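Local coordinates for protein formate dehydrogenase (PDB 1QP8) that probably reduces glyoxylate or hydroxypyruvate as a member of the D-2-hydroxyacid dehydrogenase family, despite its formate dehydrogenase name, and binds NADPH, at residues A[87-92]-A[259-264]; A[125-130]-A[141-146]; A[178-183]-A[212-217]. All coordinates share one frame; numbering follows the deposited sequence.

In the fold
From the N terminus, helix 83-98 is the first element to take part. Its segment 87-92 waits for 259-264, the loop after strand 255-257, so contact 1 closes a very long loop that holds all six strands of the parallel sheet. Contacts 2 and 3 both fall within that loop, one after the other without crossing. Contact 2 closes a short loop between strand 126-130 and helix 135-145, and contact 3 a medium one between the end of strand 177-180 and the loop before helix 217-226. Strands 126-130 and 177-180 are neighbours in the sheet. Leu91 packs on Ile142 and Leu143, tying contact 1 to contact 2, while contacts 1 and 3 both touch NADPH.

Contact 1 of 3, residues A[87-92]-A[259-264]; sequences AEFALA and PWVAGG. With NDP (NADPH dihydro-nicotinamide-adenine-dinucleotide phosphate), chain C.
The backbone N of Ala262, whose own atoms lie against the Phe89 ring, is hydrogen-bonded to OD1 of Asp235, and OD2 of the same carboxylate takes the backbone N of Val261. One acid thus fixes the peptides of the two loop residues that meet the helix. With these residues held, Ala262 turns its CA to one face of the phenyl ring in a CH-pi contact, 3.8 Å from Ala262 CA to the centroid of the Phe89 ring and 21° off the ring normal. The methyl of Ala262 lies on the same side, out over the CD2 rim, its CB 3.3 Å from CD2 of Phe89. Phe89 reaches this place with CG anti to its backbone N (chi1 -158°), and the far end of the ring meets the valine, Phe89 CZ lying 3.8 Å from Val261 CG2 at an oblique approach. Ala262 is also the centre of an inverse gamma turn.

The loop follows strand 255-257, which within the chain is the outermost strand on that side of the parallel sheet of a Rossmann-type dinucleotide-binding domain, and helix 83-98 closes on it from elsewhere in the chain. Ile101 of the second subunit also packs on Phe89, and Glu88 one position earlier forms a salt bridge to Lys99 of that subunit.

The same alanine methyl also meets the cofactor. Ala262 CB is 3.5 Å from O7N of the NADPH carboxamide, and Ala262 O is 3.4 Å from the same O7N. Trp260, pointing away from the helix, presents the edge of its indole to O7N, which lies in the ring plane, while its CD1 stands 3.6 Å from N7N of NADPH.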
loop_
_atom_site.group_PDB
_atom_site.type_symbol
_atom_site.label_atom_id
_atom_site.label_comp_id
_atom_site.label_asym_id
_atom_site.label_seq_id
_atom_site.Cartn_x
_atom_site.Cartn_y
_atom_site.Cartn_z
ATOM N N ALA A 87 9.626 -5.242 -2.320
ATOM C CA ALA A 87 8.715 -5.357 -1.194
ATOM C C ALA A 87 7.607 -4.307 -1.294
ATOM O O ALA A 87 6.430 -4.661 -1.386
ATOM C CB ALA A 87 9.471 -5.201 0.108
ATOM N N GLU A 88 7.970 -3.022 -1.288
ATOM C CA GLU A 88 6.956 -1.971 -1.380
ATOM C C GLU A 88 6.102 -2.118 -2.630
ATOM O O GLU A 88 4.910 -1.795 -2.623
ATOM C CB GLU A 88 7.561 -0.557 -1.400
ATOM C CG GLU A 88 9.069 -0.438 -1.360
ATOM C CD GLU A 88 9.533 1.020 -1.472
ATOM O OE1 GLU A 88 9.349 1.643 -2.549
ATOM O OE2 GLU A 88 10.078 1.546 -0.480
ATOM N N PHE A 89 6.705 -2.599 -3.708
ATOM C CA PHE A 89 5.953 -2.751 -4.935
ATOM C C PHE A 89 4.836 -3.784 -4.769
ATOM O O PHE A 89 3.729 -3.602 -5.280
ATOM C CB PHE A 89 6.880 -3.153 -6.087
ATOM C CG PHE A 89 6.329 -2.826 -7.439
ATOM C CD1 PHE A 89 6.394 -1.535 -7.932
ATOM C CD2 PHE A 89 5.697 -3.798 -8.200
ATOM C CE1 PHE A 89 5.829 -1.207 -9.180
ATOM C CE2 PHE A 89 5.128 -3.494 -9.443
ATOM C CZ PHE A 89 5.194 -2.192 -9.935
ATOM N N ALA A 90 5.120 -4.869 -4.056
ATOM C CA ALA A 90 4.122 -5.909 -3.848
ATOM C C ALA A 90 2.964 -5.378 -3.011
ATOM O O ALA A 90 1.806 -5.713 -3.256
ATOM C CB ALA A 90 4.757 -7.104 -3.159
ATOM N N LEU A 91 3.273 -4.551 -2.022
ATOM C CA LEU A 91 2.226 -4.008 -1.190
ATOM C C LEU A 91 1.320 -3.140 -2.030
ATOM O O LEU A 91 0.088 -3.208 -1.909
ATOM C CB LEU A 91 2.819 -3.200 -0.052
ATOM C CG LEU A 91 3.488 -4.116 0.967
ATOM C CD1 LEU A 91 4.386 -3.299 1.865
ATOM C CD2 LEU A 91 2.433 -4.847 1.766
ATOM N N ALA A 92 1.924 -2.322 -2.887
ATOM C CA ALA A 92 1.166 -1.443 -3.768
ATOM C C ALA A 92 0.319 -2.319 -4.666
ATOM O O ALA A 92 -0.876 -2.093 -4.834
ATOM C CB ALA A 92 2.113 -0.607 -4.605
ATOM N N PRO A 259 4.851 -4.199 -16.088
ATOM C CA PRO A 259 5.951 -4.732 -16.880
ATOM C C PRO A 259 7.239 -5.123 -16.195
ATOM O O PRO A 259 8.322 -4.705 -16.612
ATOM C CB PRO A 259 6.181 -3.655 -17.938
ATOM C CG PRO A 259 5.397 -2.418 -17.433
ATOM C CD PRO A 259 4.924 -2.735 -16.054
ATOM N N TRP A 260 7.138 -5.934 -15.151
ATOM C CA TRP A 260 8.337 -6.399 -14.480
ATOM C C TRP A 260 9.205 -5.209 -14.061
ATOM O O TRP A 260 10.376 -5.128 -14.406
ATOM C CB TRP A 260 9.086 -7.296 -15.453
ATOM C CG TRP A 260 10.112 -8.133 -14.841
ATOM C CD1 TRP A 260 10.436 -8.202 -13.523
ATOM C CD2 TRP A 260 10.955 -9.064 -15.516
ATOM N NE1 TRP A 260 11.434 -9.127 -13.329
ATOM C CE2 TRP A 260 11.772 -9.670 -14.539
ATOM C CE3 TRP A 260 11.100 -9.447 -16.858
ATOM C CZ2 TRP A 260 12.723 -10.638 -14.857
ATOM C CZ3 TRP A 260 12.044 -10.411 -17.179
ATOM C CH2 TRP A 260 12.846 -10.997 -16.179
ATOM N N VAL A 261 8.620 -4.286 -13.311
ATOM C CA VAL A 261 9.334 -3.102 -12.867
ATOM C C VAL A 261 9.445 -2.937 -11.360
ATOM O O VAL A 261 9.795 -1.858 -10.881
ATOM C CB VAL A 261 8.674 -1.844 -13.409
ATOM C CG1 VAL A 261 8.980 -1.715 -14.891
ATOM C CG2 VAL A 261 7.172 -1.901 -13.169
ATOM N N ALA A 262 9.146 -3.990 -10.612
ATOM C CA ALA A 262 9.230 -3.924 -9.165
ATOM C C ALA A 262 10.688 -3.808 -8.768
ATOM O O ALA A 262 11.261 -4.752 -8.253
ATOM C CB ALA A 262 8.626 -5.176 -8.567
ATOM N N GLY A 263 11.301 -2.654 -8.996
ATOM C CA GLY A 263 12.703 -2.515 -8.643
ATOM C C GLY A 263 13.582 -3.325 -9.579
ATOM O O GLY A 263 13.229 -4.433 -9.968
ATOM N N GLY A 264 14.737 -2.774 -9.931
ATOM C CA GLY A 264 15.636 -3.453 -10.847
ATOM C C GLY A 264 15.484 -2.774 -12.192
ATOM O O GLY A 264 16.103 -1.750 -12.446
HETATM P PA NDP C . 15.795 -15.483 -1.693
HETATM O O1A NDP C . 16.251 -16.327 -2.841
HETATM O O2A NDP C . 16.190 -14.299 -2.488
HETATM O O5B NDP C . 14.459 -16.451 -1.689
HETATM C C5B NDP C . 14.604 -17.552 -0.703
HETATM C C4B NDP C . 13.246 -17.781 0.054
HETATM O O4B NDP C . 12.231 -18.532 -0.719
HETATM C C3B NDP C . 13.389 -18.672 1.350
HETATM O O3B NDP C . 12.274 -18.470 2.199
HETATM C C2B NDP C . 13.482 -20.035 0.662
HETATM O O2B NDP C . 13.473 -21.236 1.342
HETATM C C1B NDP C . 12.395 -19.918 -0.323
HETATM N N9A NDP C . 12.479 -20.894 -1.359
HETATM C C8A NDP C . 13.388 -21.079 -2.366
HETATM N N7A NDP C . 13.078 -22.116 -3.145
HETATM C C5A NDP C . 11.919 -22.600 -2.590
HETATM C C6A NDP C . 11.073 -23.715 -2.945
HETATM N N6A NDP C . 11.394 -24.491 -3.998
HETATM N N1A NDP C . 9.951 -23.945 -2.156
HETATM C C2A NDP C . 9.701 -23.103 -1.081
HETATM N N3A NDP C . 10.426 -22.070 -0.689
HETATM C C4A NDP C . 11.521 -21.866 -1.511
HETATM O O3 NDP C . 14.590 -14.490 -1.540
HETATM P PN NDP C . 13.784 -13.245 -2.243
HETATM O O1N NDP C . 12.660 -12.790 -1.394
HETATM O O2N NDP C . 14.698 -12.108 -2.589
HETATM O O5D NDP C . 13.195 -13.852 -3.675
HETATM C C5D NDP C . 14.093 -13.910 -4.809
HETATM C C4D NDP C . 13.248 -14.392 -6.001
HETATM O O4D NDP C . 12.225 -13.407 -6.285
HETATM C C3D NDP C . 14.103 -14.508 -7.262
HETATM O O3D NDP C . 14.670 -15.807 -7.310
HETATM C C2D NDP C . 13.073 -14.180 -8.376
HETATM O O2D NDP C . 12.440 -15.367 -8.879
HETATM C C1D NDP C . 12.105 -13.174 -7.709
HETATM N N1N NDP C . 12.421 -11.707 -8.053
HETATM C C2N NDP C . 11.382 -10.987 -8.736
HETATM C C3N NDP C . 11.660 -9.636 -9.056
HETATM C C7N NDP C . 10.538 -8.817 -9.806
HETATM O O7N NDP C . 10.696 -7.615 -9.917
HETATM N N7N NDP C . 9.466 -9.509 -10.279
HETATM C C4N NDP C . 12.895 -8.947 -8.745
HETATM C C5N NDP C . 13.838 -9.794 -8.060
HETATM C C6N NDP C . 13.653 -11.098 -7.714
HETATM P P2B NDP C . 15.019 -21.870 1.654
HETATM O O1X NDP C . 14.531 -23.127 2.331
HETATM O O2X NDP C . 15.591 -22.042 0.291
HETATM O O3X NDP C . 15.679 -20.873 2.479
#

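Contact 2 of 3, residues A[125-130]-A[141-146]; sequences EKVAVL and KILAAL
Leu143 lays its CD1 methyl across the branch of Val127, the two side chains crossing at about a right angle with Leu143 CD1 3.3 Å from Val127 CG1. The same methyl meets Val129 tip to tip, Leu143 CD1 standing 3.9 Å from Val129 CG2. One leucine branch therefore bridges two valines that point to the same side of the strand, two residues apart. The first torsion of Leu143 sets CG opposite the carbonyl carbon (chi1 -68°) and, with CD1 anti to CA (chi2 -174°), places that methyl against the valines. Both valines have CG1 anti to their backbone N. It is this branch that Val127 uses, whereas Val129 offers its CG2.

All three residues are buried and the contact is wholly apolar. Val150 of strand 149-153 touches both Val129 and Leu143, and Leu91 and Leu94 of helix 83-98 cover Leu143 further. Beyond the strand come Leu132, in the turn, and Ile135, at the start of the helix, both binding NADPH. A strand followed by a glycine-rich turn and a helix packed back on the strand, with strand 149-153 next, is the beta-alpha-beta unit that opens a Rossmann fold.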
loop_
_atom_site.group_PDB
_atom_site.type_symbol
_atom_site.label_atom_id
_atom_site.label_comp_id
_atom_site.label_asym_id
_atom_site.label_seq_id
_atom_site.Cartn_x
_atom_site.Cartn_y
_atom_site.Cartn_z
ATOM N N GLU A 125 -7.471 -10.266 8.558
ATOM C CA GLU A 125 -7.689 -11.061 7.361
ATOM C C GLU A 125 -6.632 -12.131 7.124
ATOM O O GLU A 125 -5.465 -11.960 7.471
ATOM C CB GLU A 125 -7.790 -10.151 6.141
ATOM N N LYS A 126 -7.061 -13.236 6.527
ATOM C CA LYS A 126 -6.188 -14.365 6.227
ATOM C C LYS A 126 -5.392 -14.056 4.966
ATOM O O LYS A 126 -5.939 -14.070 3.864
ATOM C CB LYS A 126 -7.035 -15.621 5.996
ATOM C CG LYS A 126 -7.938 -16.005 7.169
ATOM C CD LYS A 126 -9.021 -14.956 7.474
ATOM C CE LYS A 126 -10.244 -15.071 6.560
ATOM N NZ LYS A 126 -9.968 -14.820 5.118
ATOM N N VAL A 127 -4.102 -13.791 5.126
ATOM C CA VAL A 127 -3.248 -13.461 3.998
ATOM C C VAL A 127 -2.062 -14.416 3.872
ATOM O O VAL A 127 -1.297 -14.588 4.813
ATOM C CB VAL A 127 -2.696 -12.032 4.142
ATOM C CG1 VAL A 127 -2.091 -11.595 2.825
ATOM C CG2 VAL A 127 -3.802 -11.077 4.595
ATOM N N ALA A 128 -1.911 -15.030 2.705
ATOM C CA ALA A 128 -0.805 -15.947 2.473
ATOM C C ALA A 128 0.405 -15.168 1.971
ATOM O O ALA A 128 0.274 -14.041 1.493
ATOM C CB ALA A 128 -1.199 -16.994 1.449
ATOM N N VAL A 129 1.584 -15.770 2.091
ATOM C CA VAL A 129 2.822 -15.152 1.631
ATOM C C VAL A 129 3.746 -16.279 1.206
ATOM O O VAL A 129 4.592 -16.704 1.974
ATOM C CB VAL A 129 3.506 -14.311 2.757
ATOM C CG1 VAL A 129 4.919 -13.928 2.358
ATOM C CG2 VAL A 129 2.698 -13.031 3.030
ATOM N N LEU A 130 3.571 -16.767 -0.018
ATOM C CA LEU A 130 4.391 -17.857 -0.528
ATOM C C LEU A 130 5.824 -17.398 -0.756
ATOM O O LEU A 130 6.077 -16.491 -1.547
ATOM C CB LEU A 130 3.831 -18.392 -1.846
ATOM C CG LEU A 130 2.334 -18.344 -2.168
ATOM C CD1 LEU A 130 2.087 -19.238 -3.383
ATOM C CD2 LEU A 130 1.499 -18.809 -0.993
ATOM N N LYS A 141 6.010 -9.096 7.297
ATOM C CA LYS A 141 6.075 -8.231 8.459
ATOM C C LYS A 141 5.115 -7.037 8.373
ATOM O O LYS A 141 4.449 -6.698 9.355
ATOM C CB LYS A 141 7.517 -7.790 8.691
ATOM C CG LYS A 141 8.396 -8.975 9.062
ATOM C CD LYS A 141 9.795 -8.585 9.493
ATOM C CE LYS A 141 10.555 -9.818 9.968
ATOM N NZ LYS A 141 11.954 -9.525 10.371
ATOM N N ILE A 142 5.011 -6.422 7.200
ATOM C CA ILE A 142 4.117 -5.279 7.018
ATOM C C ILE A 142 2.647 -5.676 7.105
ATOM O O ILE A 142 1.841 -5.003 7.756
ATOM C CB ILE A 142 4.368 -4.624 5.670
ATOM C CG1 ILE A 142 5.841 -4.247 5.583
ATOM C CG2 ILE A 142 3.487 -3.407 5.516
ATOM C CD1 ILE A 142 6.283 -3.824 4.213
ATOM N N LEU A 143 2.291 -6.764 6.436
ATOM C CA LEU A 143 0.912 -7.219 6.477
ATOM C C LEU A 143 0.533 -7.415 7.935
ATOM O O LEU A 143 -0.448 -6.849 8.416
ATOM C CB LEU A 143 0.756 -8.535 5.715
ATOM C CG LEU A 143 0.938 -8.442 4.203
ATOM C CD1 LEU A 143 0.617 -9.781 3.593
ATOM C CD2 LEU A 143 0.021 -7.365 3.627
ATOM N N ALA A 144 1.334 -8.219 8.630
ATOM C CA ALA A 144 1.117 -8.503 10.041
ATOM C C ALA A 144 0.958 -7.204 10.810
ATOM O O ALA A 144 0.015 -7.038 11.572
ATOM C CB ALA A 144 2.286 -9.292 10.598
ATOM N N ALA A 145 1.888 -6.282 10.608
ATOM C CA ALA A 145 1.815 -4.999 11.290
ATOM C C ALA A 145 0.532 -4.232 10.936
ATOM O O ALA A 145 0.194 -3.247 11.581
ATOM C CB ALA A 145 3.029 -4.168 10.948
ATOM N N LEU A 146 -0.177 -4.675 9.905
ATOM C CA LEU A 146 -1.412 -4.007 9.513
ATOM C C LEU A 146 -2.597 -4.754 10.111
ATOM O O LEU A 146 -3.762 -4.397 9.895
ATOM C CB LEU A 146 -1.541 -3.967 7.988
ATOM C CG LEU A 146 -0.641 -3.013 7.202
ATOM C CD1 LEU A 146 -0.949 -3.172 5.728
ATOM C CD2 LEU A 146 -0.866 -1.570 7.640
#

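Contact 3 of 3, residues A[178-183]-A[212-217]. With NDP (NADPH dihydro-nicotinamide-adenine-dinucleotide phosphate), chain C.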
loop_
_atom_site.group_PDB
_atom_site.type_symbol
_atom_site.label_atom_id
_atom_site.label_comp_id
_atom_site.label_asym_id
_atom_site.label_seq_id
_atom_site.Cartn_x
_atom_site.Cartn_y
_atom_site.Cartn_z
ATOM N N ALA A 178 -2.868 -13.134 -1.272
ATOM C CA ALA A 178 -1.611 -13.840 -1.287
ATOM C C ALA A 178 -0.602 -12.976 -2.011
ATOM O O ALA A 178 -0.921 -12.349 -3.018
ATOM C CB ALA A 178 -1.773 -15.159 -2.009
ATOM N N VAL A 179 0.609 -12.927 -1.474
ATOM C CA VAL A 179 1.698 -12.181 -2.080
ATOM C C VAL A 179 2.730 -13.254 -2.392
ATOM O O VAL A 179 3.387 -13.763 -1.485
ATOM C CB VAL A 179 2.311 -11.173 -1.085
ATOM C CG1 VAL A 179 3.637 -10.643 -1.619
ATOM C CG2 VAL A 179 1.339 -10.028 -0.842
ATOM N N CYS A 180 2.857 -13.629 -3.660
ATOM C CA CYS A 180 3.823 -14.655 -4.023
ATOM C C CYS A 180 5.163 -14.048 -4.419
ATOM O O CYS A 180 5.220 -13.078 -5.175
ATOM C CB CYS A 180 3.297 -15.528 -5.162
ATOM S SG CYS A 180 4.544 -16.738 -5.714
ATOM N N ALA A 181 6.233 -14.640 -3.893
ATOM C CA ALA A 181 7.601 -14.189 -4.134
ATOM C C ALA A 181 8.552 -15.371 -4.119
ATOM O O ALA A 181 9.686 -15.251 -3.671
ATOM C CB ALA A 181 8.028 -13.197 -3.056
ATOM N N LEU A 182 8.091 -16.518 -4.598
ATOM C CA LEU A 182 8.923 -17.706 -4.628
ATOM C C LEU A 182 9.939 -17.611 -5.734
ATOM O O LEU A 182 9.700 -16.961 -6.748
ATOM C CB LEU A 182 8.076 -18.951 -4.879
ATOM C CG LEU A 182 7.089 -19.307 -3.778
ATOM C CD1 LEU A 182 6.239 -20.521 -4.197
ATOM C CD2 LEU A 182 7.864 -19.592 -2.511
ATOM N N PRO A 183 11.100 -18.242 -5.544
ATOM C CA PRO A 183 12.165 -18.247 -6.550
ATOM C C PRO A 183 11.750 -19.357 -7.506
ATOM O O PRO A 183 11.024 -20.266 -7.094
ATOM C CB PRO A 183 13.395 -18.649 -5.744
ATOM C CG PRO A 183 13.048 -18.222 -4.335
ATOM C CD PRO A 183 11.624 -18.638 -4.228
ATOM N N ALA A 212 6.834 -15.865 -12.763
ATOM C CA ALA A 212 5.491 -16.299 -13.147
ATOM C C ALA A 212 5.314 -17.815 -13.289
ATOM O O ALA A 212 4.284 -18.364 -12.907
ATOM C CB ALA A 212 5.089 -15.614 -14.466
ATOM N N GLU A 213 6.319 -18.477 -13.855
ATOM C CA GLU A 213 6.300 -19.921 -14.087
ATOM C C GLU A 213 5.901 -20.736 -12.861
ATOM O O GLU A 213 5.502 -21.896 -12.980
ATOM C CB GLU A 213 7.673 -20.383 -14.579
ATOM C CG GLU A 213 8.057 -19.909 -15.992
ATOM C CD GLU A 213 8.329 -18.405 -16.103
ATOM O OE1 GLU A 213 8.487 -17.731 -15.060
ATOM O OE2 GLU A 213 8.401 -17.900 -17.253
ATOM N N VAL A 214 6.005 -20.113 -11.689
ATOM C CA VAL A 214 5.657 -20.743 -10.419
ATOM C C VAL A 214 4.172 -21.050 -10.369
ATOM O O VAL A 214 3.718 -21.896 -9.600
ATOM C CB VAL A 214 6.021 -19.817 -9.255
ATOM C CG1 VAL A 214 5.415 -20.304 -7.972
ATOM C CG2 VAL A 214 7.514 -19.759 -9.119
ATOM N N LEU A 215 3.413 -20.342 -11.192
ATOM C CA LEU A 215 1.975 -20.532 -11.270
ATOM C C LEU A 215 1.655 -21.188 -12.603
ATOM O O LEU A 215 2.220 -20.820 -13.632
ATOM C CB LEU A 215 1.270 -19.187 -11.217
ATOM C CG LEU A 215 1.467 -18.312 -9.986
ATOM C CD1 LEU A 215 1.504 -16.831 -10.388
ATOM C CD2 LEU A 215 0.340 -18.584 -9.009
ATOM N N ASP A 216 0.760 -22.163 -12.592
ATOM C CA ASP A 216 0.374 -22.817 -13.827
ATOM C C ASP A 216 -0.451 -21.790 -14.584
ATOM O O ASP A 216 -1.580 -21.471 -14.184
ATOM C CB ASP A 216 -0.440 -24.081 -13.505
ATOM C CG ASP A 216 -1.229 -24.607 -14.697
ATOM O OD1 ASP A 216 -0.696 -24.676 -15.828
ATOM O OD2 ASP A 216 -2.401 -24.973 -14.478
ATOM N N ARG A 217 0.123 -21.263 -15.665
ATOM C CA ARG A 217 -0.547 -20.251 -16.467
ATOM C C ARG A 217 -2.014 -20.578 -16.777
ATOM O O ARG A 217 -2.895 -19.733 -16.605
ATOM C CB ARG A 217 0.215 -20.013 -17.763
ATOM C CG ARG A 217 -0.067 -18.646 -18.317
ATOM C CD ARG A 217 0.433 -18.459 -19.729
ATOM N NE ARG A 217 -0.696 -18.240 -20.625
ATOM C CZ ARG A 217 -0.702 -17.355 -21.616
ATOM N NH1 ARG A 217 0.365 -16.609 -21.835
ATOM N NH2 ARG A 217 -1.775 -17.212 -22.381
HETATM P PA NDP C . 15.795 -15.483 -1.693
HETATM O O1A NDP C . 16.251 -16.327 -2.841
HETATM O O2A NDP C . 16.190 -14.299 -2.488
HETATM O O5B NDP C . 14.459 -16.451 -1.689
HETATM C C5B NDP C . 14.604 -17.552 -0.703
HETATM C C4B NDP C . 13.246 -17.781 0.054
HETATM O O4B NDP C . 12.231 -18.532 -0.719
HETATM C C3B NDP C . 13.389 -18.672 1.350
HETATM O O3B NDP C . 12.274 -18.470 2.199
HETATM C C2B NDP C . 13.482 -20.035 0.662
HETATM O O2B NDP C . 13.473 -21.236 1.342
HETATM C C1B NDP C . 12.395 -19.918 -0.323
HETATM N N9A NDP C . 12.479 -20.894 -1.359
HETATM C C8A NDP C . 13.388 -21.079 -2.366
HETATM N N7A NDP C . 13.078 -22.116 -3.145
HETATM C C5A NDP C . 11.919 -22.600 -2.590
HETATM C C6A NDP C . 11.073 -23.715 -2.945
HETATM N N6A NDP C . 11.394 -24.491 -3.998
HETATM N N1A NDP C . 9.951 -23.945 -2.156
HETATM C C2A NDP C . 9.701 -23.103 -1.081
HETATM N N3A NDP C . 10.426 -22.070 -0.689
HETATM C C4A NDP C . 11.521 -21.866 -1.511
HETATM O O3 NDP C . 14.590 -14.490 -1.540
HETATM P PN NDP C . 13.784 -13.245 -2.243
HETATM O O1N NDP C . 12.660 -12.790 -1.394
HETATM O O2N NDP C . 14.698 -12.108 -2.589
HETATM O O5D NDP C . 13.195 -13.852 -3.675
HETATM C C5D NDP C . 14.093 -13.910 -4.809
HETATM C C4D NDP C . 13.248 -14.392 -6.001
HETATM O O4D NDP C . 12.225 -13.407 -6.285
HETATM C C3D NDP C . 14.103 -14.508 -7.262
HETATM O O3D NDP C . 14.670 -15.807 -7.310
HETATM C C2D NDP C . 13.073 -14.180 -8.376
HETATM O O2D NDP C . 12.440 -15.367 -8.879
HETATM C C1D NDP C . 12.105 -13.174 -7.709
HETATM N N1N NDP C . 12.421 -11.707 -8.053
HETATM C C2N NDP C . 11.382 -10.987 -8.736
HETATM C C3N NDP C . 11.660 -9.636 -9.056
HETATM C C7N NDP C . 10.538 -8.817 -9.806
HETATM O O7N NDP C . 10.696 -7.615 -9.917
HETATM N N7N NDP C . 9.466 -9.509 -10.279
HETATM C C4N NDP C . 12.895 -8.947 -8.745
HETATM C C5N NDP C . 13.838 -9.794 -8.060
HETATM C C6N NDP C . 13.653 -11.098 -7.714
HETATM P P2B NDP C . 15.019 -21.870 1.654
HETATM O O1X NDP C . 14.531 -23.127 2.331
HETATM O O2X NDP C . 15.591 -22.042 0.291
HETATM O O3X NDP C . 15.679 -20.873 2.479
#
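Segment 178-183 leaves the end of a parallel strand while 212-217 runs through the loop after the neighbouring strand 205-208, and the two backbones come nearest at Leu182 and Val214, whose CA atoms are 7.3 Å apart. Val214 carries the contact from its side. Its CG1, anti to the backbone N (chi1 168°), meets Leu182 CD1 at 3.9 Å, the two side chains crossing at about a right angle. That same CG1 lies 4.3 Å from SG of Cys180, so the methyl is shared by two residues that both turn toward it. The other branch goes elsewhere, Val214 CG2 resting 4.1 Å from the carbonyl O of Pro183, an oxygen that is hydrogen-bonded to OG1 of Thr188.

On the cofactor side Pro183 takes over, setting its ring against NADPH. Pro183 CG lies 3.5 Å from O5B and also near C8A of the adenine of NADPH, while Pro183 CB is 3.5 Å from O3D of the nicotinamide ribose. Leu182 turns its second methyl the same way, CD2 4.0 Å from N3A of the adenine. With Pro183 exchanged for an alanine, CG and CD are gone and a gap would probably open beside C8A, O5B and O4B of the cofactor.

Further along the loop, Asp216 stands at the N-cap of helix 217-226, with OD2 making a weak hydrogen bond to Gly219 N.

Chemically, the contact itself is buried and apolar, and it joins the end of strand 177-180 to the loop that follows the neighbouring strand 205-208, where Rossmann folds bind dinucleotides. This is consistent with Leu182 and Pro183 contributing van der Waals fit to NADPH, while hydrogen bonds come from others such as Leu132, Ile135, Ser154 and Thr156.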